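Local coordinates for protein abietadiene synthase, chloroplastic (Abies grandis, PDB 3S9V) that belongs to the plant terpene synthases, as a largely helical chloroplastic enzyme with an N-terminal terpene synthase domain and a metal-binding terpene synthase domain, at residues I285-K290 and I515-F520. Residues are numbered along the deposited sequence; the frame is centred on the assembly and turned at random.
Sequences IDRHFK and IFEPEF
Arg287 NH1 meets the rim of the Phe516 phenyl ring, 3.8 Å from Phe516 CE1, while the same nitrogen forms a salt bridge with Asp470 of helix 461-491. Guanidinium and ring planes stand 84° apart, so the two flat groups do not stack. The arginine side chain reaches across from the 3-10 turn that follows helix 269-282, stretched out fully as far as NE. On the way its CD packs at 3.5 Å against Glu517 CG, an aliphatic contact in which the two side chains run past each other in opposite directions. His288 NE2 covers one face of the Arg287 guanidinium, 3.3 Å off its plane, and Pro518 CD approaches Arg287 NH2 more loosely, at 4.5 Å.

Glu517 does not pair with the arginine: its OE1 stays 5.5 Å from Arg287 NE and is instead salt-bridged to Arg745 of helix 741-757. The bend at chi2 (87°) folds the carboxylate back, placing OE2 3.7 Å above the face of the Phe516 ring. Phe516 also takes part in a cation-pi contact with Arg431.

The small interface thus joins loops of the N-terminal and metal-binding family regions through van der Waals contacts, with no hydrogen bond between them; Glu519 OE2, 4.7 Å from Arg287 NE and not in contact with it, probably adds a longer-range electrostatic attraction for Arg287, whose direct ionic partner is Asp470.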
loop_
_atom_site.group_PDB
_atom_site.type_symbol
_atom_site.label_atom_id
_atom_site.label_comp_id
_atom_site.label_asym_id
_atom_site.label_seq_id
_atom_site.Cartn_x
_atom_site.Cartn_y
_atom_site.Cartn_z
ATOM N N ILE A 285 3.410 -0.663 11.639
ATOM C CA ILE A 285 4.100 -0.029 12.763
ATOM C C ILE A 285 4.184 1.494 12.667
ATOM O O ILE A 285 4.930 2.130 13.421
ATOM C CB ILE A 285 5.539 -0.569 12.903
ATOM C CG1 ILE A 285 6.279 -0.423 11.571
ATOM C CG2 ILE A 285 5.508 -2.028 13.321
ATOM C CD1 ILE A 285 7.736 -0.861 11.612
ATOM N N ASP A 286 3.413 2.072 11.752
ATOM C CA ASP A 286 3.406 3.511 11.541
ATOM C C ASP A 286 2.920 4.363 12.722
ATOM O O ASP A 286 3.281 5.538 12.822
ATOM C CB ASP A 286 2.561 3.835 10.301
ATOM C CG ASP A 286 1.108 3.405 10.456
ATOM O OD1 ASP A 286 0.226 4.293 10.468
ATOM O OD2 ASP A 286 0.847 2.180 10.573
ATOM N N ARG A 287 2.112 3.803 13.620
ATOM C CA ARG A 287 1.613 4.610 14.738
ATOM C C ARG A 287 2.747 5.134 15.608
ATOM O O ARG A 287 2.596 6.143 16.303
ATOM C CB ARG A 287 0.629 3.815 15.609
ATOM C CG ARG A 287 1.255 2.721 16.476
ATOM C CD ARG A 287 0.183 1.997 17.292
ATOM N NE ARG A 287 0.727 1.030 18.248
ATOM C CZ ARG A 287 1.231 -0.152 17.917
ATOM N NH1 ARG A 287 1.270 -0.534 16.647
ATOM N NH2 ARG A 287 1.688 -0.963 18.860
ATOM N N HIS A 288 3.886 4.452 15.559
ATOM C CA HIS A 288 5.046 4.833 16.354
ATOM C C HIS A 288 5.863 5.988 15.771
ATOM O O HIS A 288 6.803 6.460 16.412
ATOM C CB HIS A 288 5.975 3.632 16.524
ATOM C CG HIS A 288 5.327 2.444 17.163
ATOM N ND1 HIS A 288 4.811 2.473 18.441
ATOM C CD2 HIS A 288 5.134 1.183 16.709
ATOM C CE1 HIS A 288 4.330 1.282 18.747
ATOM N NE2 HIS A 288 4.514 0.480 17.714
ATOM N N PHE A 289 5.512 6.454 14.575
ATOM C CA PHE A 289 6.286 7.521 13.936
ATOM C C PHE A 289 5.449 8.603 13.278
ATOM O O PHE A 289 5.804 9.098 12.211
ATOM C CB PHE A 289 7.190 6.909 12.869
ATOM C CG PHE A 289 7.833 5.630 13.289
ATOM C CD1 PHE A 289 8.929 5.635 14.151
ATOM C CD2 PHE A 289 7.326 4.412 12.850
ATOM C CE1 PHE A 289 9.511 4.437 14.568
ATOM C CE2 PHE A 289 7.897 3.214 13.260
ATOM C CZ PHE A 289 8.997 3.226 14.125
ATOM N N LYS A 290 4.348 8.984 13.904
ATOM C CA LYS A 290 3.487 9.994 13.314
ATOM C C LYS A 290 4.175 11.319 13.003
ATOM O O LYS A 290 3.938 11.905 11.942
ATOM C CB LYS A 290 2.252 10.201 14.193
ATOM C CG LYS A 290 1.365 8.952 14.228
ATOM C CD LYS A 290 -0.055 9.237 14.712
ATOM C CE LYS A 290 -0.103 9.611 16.190
ATOM N NZ LYS A 290 0.317 8.490 17.082
ATOM N N ILE A 515 -8.937 -1.617 15.019
ATOM C CA ILE A 515 -8.573 -0.724 16.134
ATOM C C ILE A 515 -7.876 -1.607 17.153
ATOM O O ILE A 515 -8.351 -1.826 18.265
ATOM C CB ILE A 515 -9.798 -0.029 16.795
ATOM C CG1 ILE A 515 -10.891 -1.051 17.123
ATOM C CG2 ILE A 515 -10.317 1.068 15.885
ATOM C CD1 ILE A 515 -11.984 -0.504 18.038
ATOM N N PHE A 516 -6.724 -2.102 16.729
ATOM C CA PHE A 516 -5.878 -3.018 17.473
ATOM C C PHE A 516 -5.009 -2.473 18.608
ATOM O O PHE A 516 -4.623 -3.233 19.491
ATOM C CB PHE A 516 -4.977 -3.714 16.467
ATOM C CG PHE A 516 -4.149 -2.757 15.654
ATOM C CD1 PHE A 516 -2.889 -2.369 16.082
ATOM C CD2 PHE A 516 -4.653 -2.211 14.473
ATOM C CE1 PHE A 516 -2.142 -1.454 15.350
ATOM C CE2 PHE A 516 -3.914 -1.294 13.736
ATOM C CZ PHE A 516 -2.657 -0.915 14.176
ATOM N N GLU A 517 -4.687 -1.185 18.585
ATOM C CA GLU A 517 -3.821 -0.614 19.619
ATOM C C GLU A 517 -4.229 -0.982 21.046
ATOM O O GLU A 517 -5.418 -1.036 21.364
ATOM C CB GLU A 517 -3.752 0.917 19.498
ATOM C CG GLU A 517 -3.160 1.468 18.195
ATOM C CD GLU A 517 -4.192 1.631 17.080
ATOM O OE1 GLU A 517 -4.125 2.651 16.352
ATOM O OE2 GLU A 517 -5.062 0.747 16.927
ATOM N N PRO A 518 -3.240 -1.238 21.927
ATOM C CA PRO A 518 -3.510 -1.597 23.326
ATOM C C PRO A 518 -4.379 -0.556 24.043
ATOM O O PRO A 518 -5.140 -0.895 24.951
ATOM C CB PRO A 518 -2.107 -1.693 23.937
ATOM C CG PRO A 518 -1.269 -2.152 22.781
ATOM C CD PRO A 518 -1.790 -1.283 21.649
ATOM N N GLU A 519 -4.266 0.703 23.623
ATOM C CA GLU A 519 -5.019 1.798 24.227
ATOM C C GLU A 519 -6.528 1.715 24.018
ATOM O O GLU A 519 -7.294 2.306 24.778
ATOM C CB GLU A 519 -4.542 3.143 23.674
ATOM C CG GLU A 519 -3.033 3.319 23.653
ATOM C CD GLU A 519 -2.441 3.158 22.261
ATOM O OE1 GLU A 519 -2.641 4.069 21.420
ATOM O OE2 GLU A 519 -1.783 2.121 22.011
ATOM N N PHE A 520 -6.950 0.995 22.984
ATOM C CA PHE A 520 -8.368 0.876 22.663
ATOM C C PHE A 520 -8.982 -0.460 23.092
ATOM O O PHE A 520 -9.890 -0.975 22.439
ATOM C CB PHE A 520 -8.569 1.078 21.153
ATOM C CG PHE A 520 -8.038 2.392 20.632
ATOM C CD1 PHE A 520 -8.550 3.604 21.092
ATOM C CD2 PHE A 520 -7.028 2.418 19.666
ATOM C CE1 PHE A 520 -8.064 4.831 20.594
ATOM C CE2 PHE A 520 -6.536 3.638 19.163
ATOM C CZ PHE A 520 -7.055 4.842 19.629
#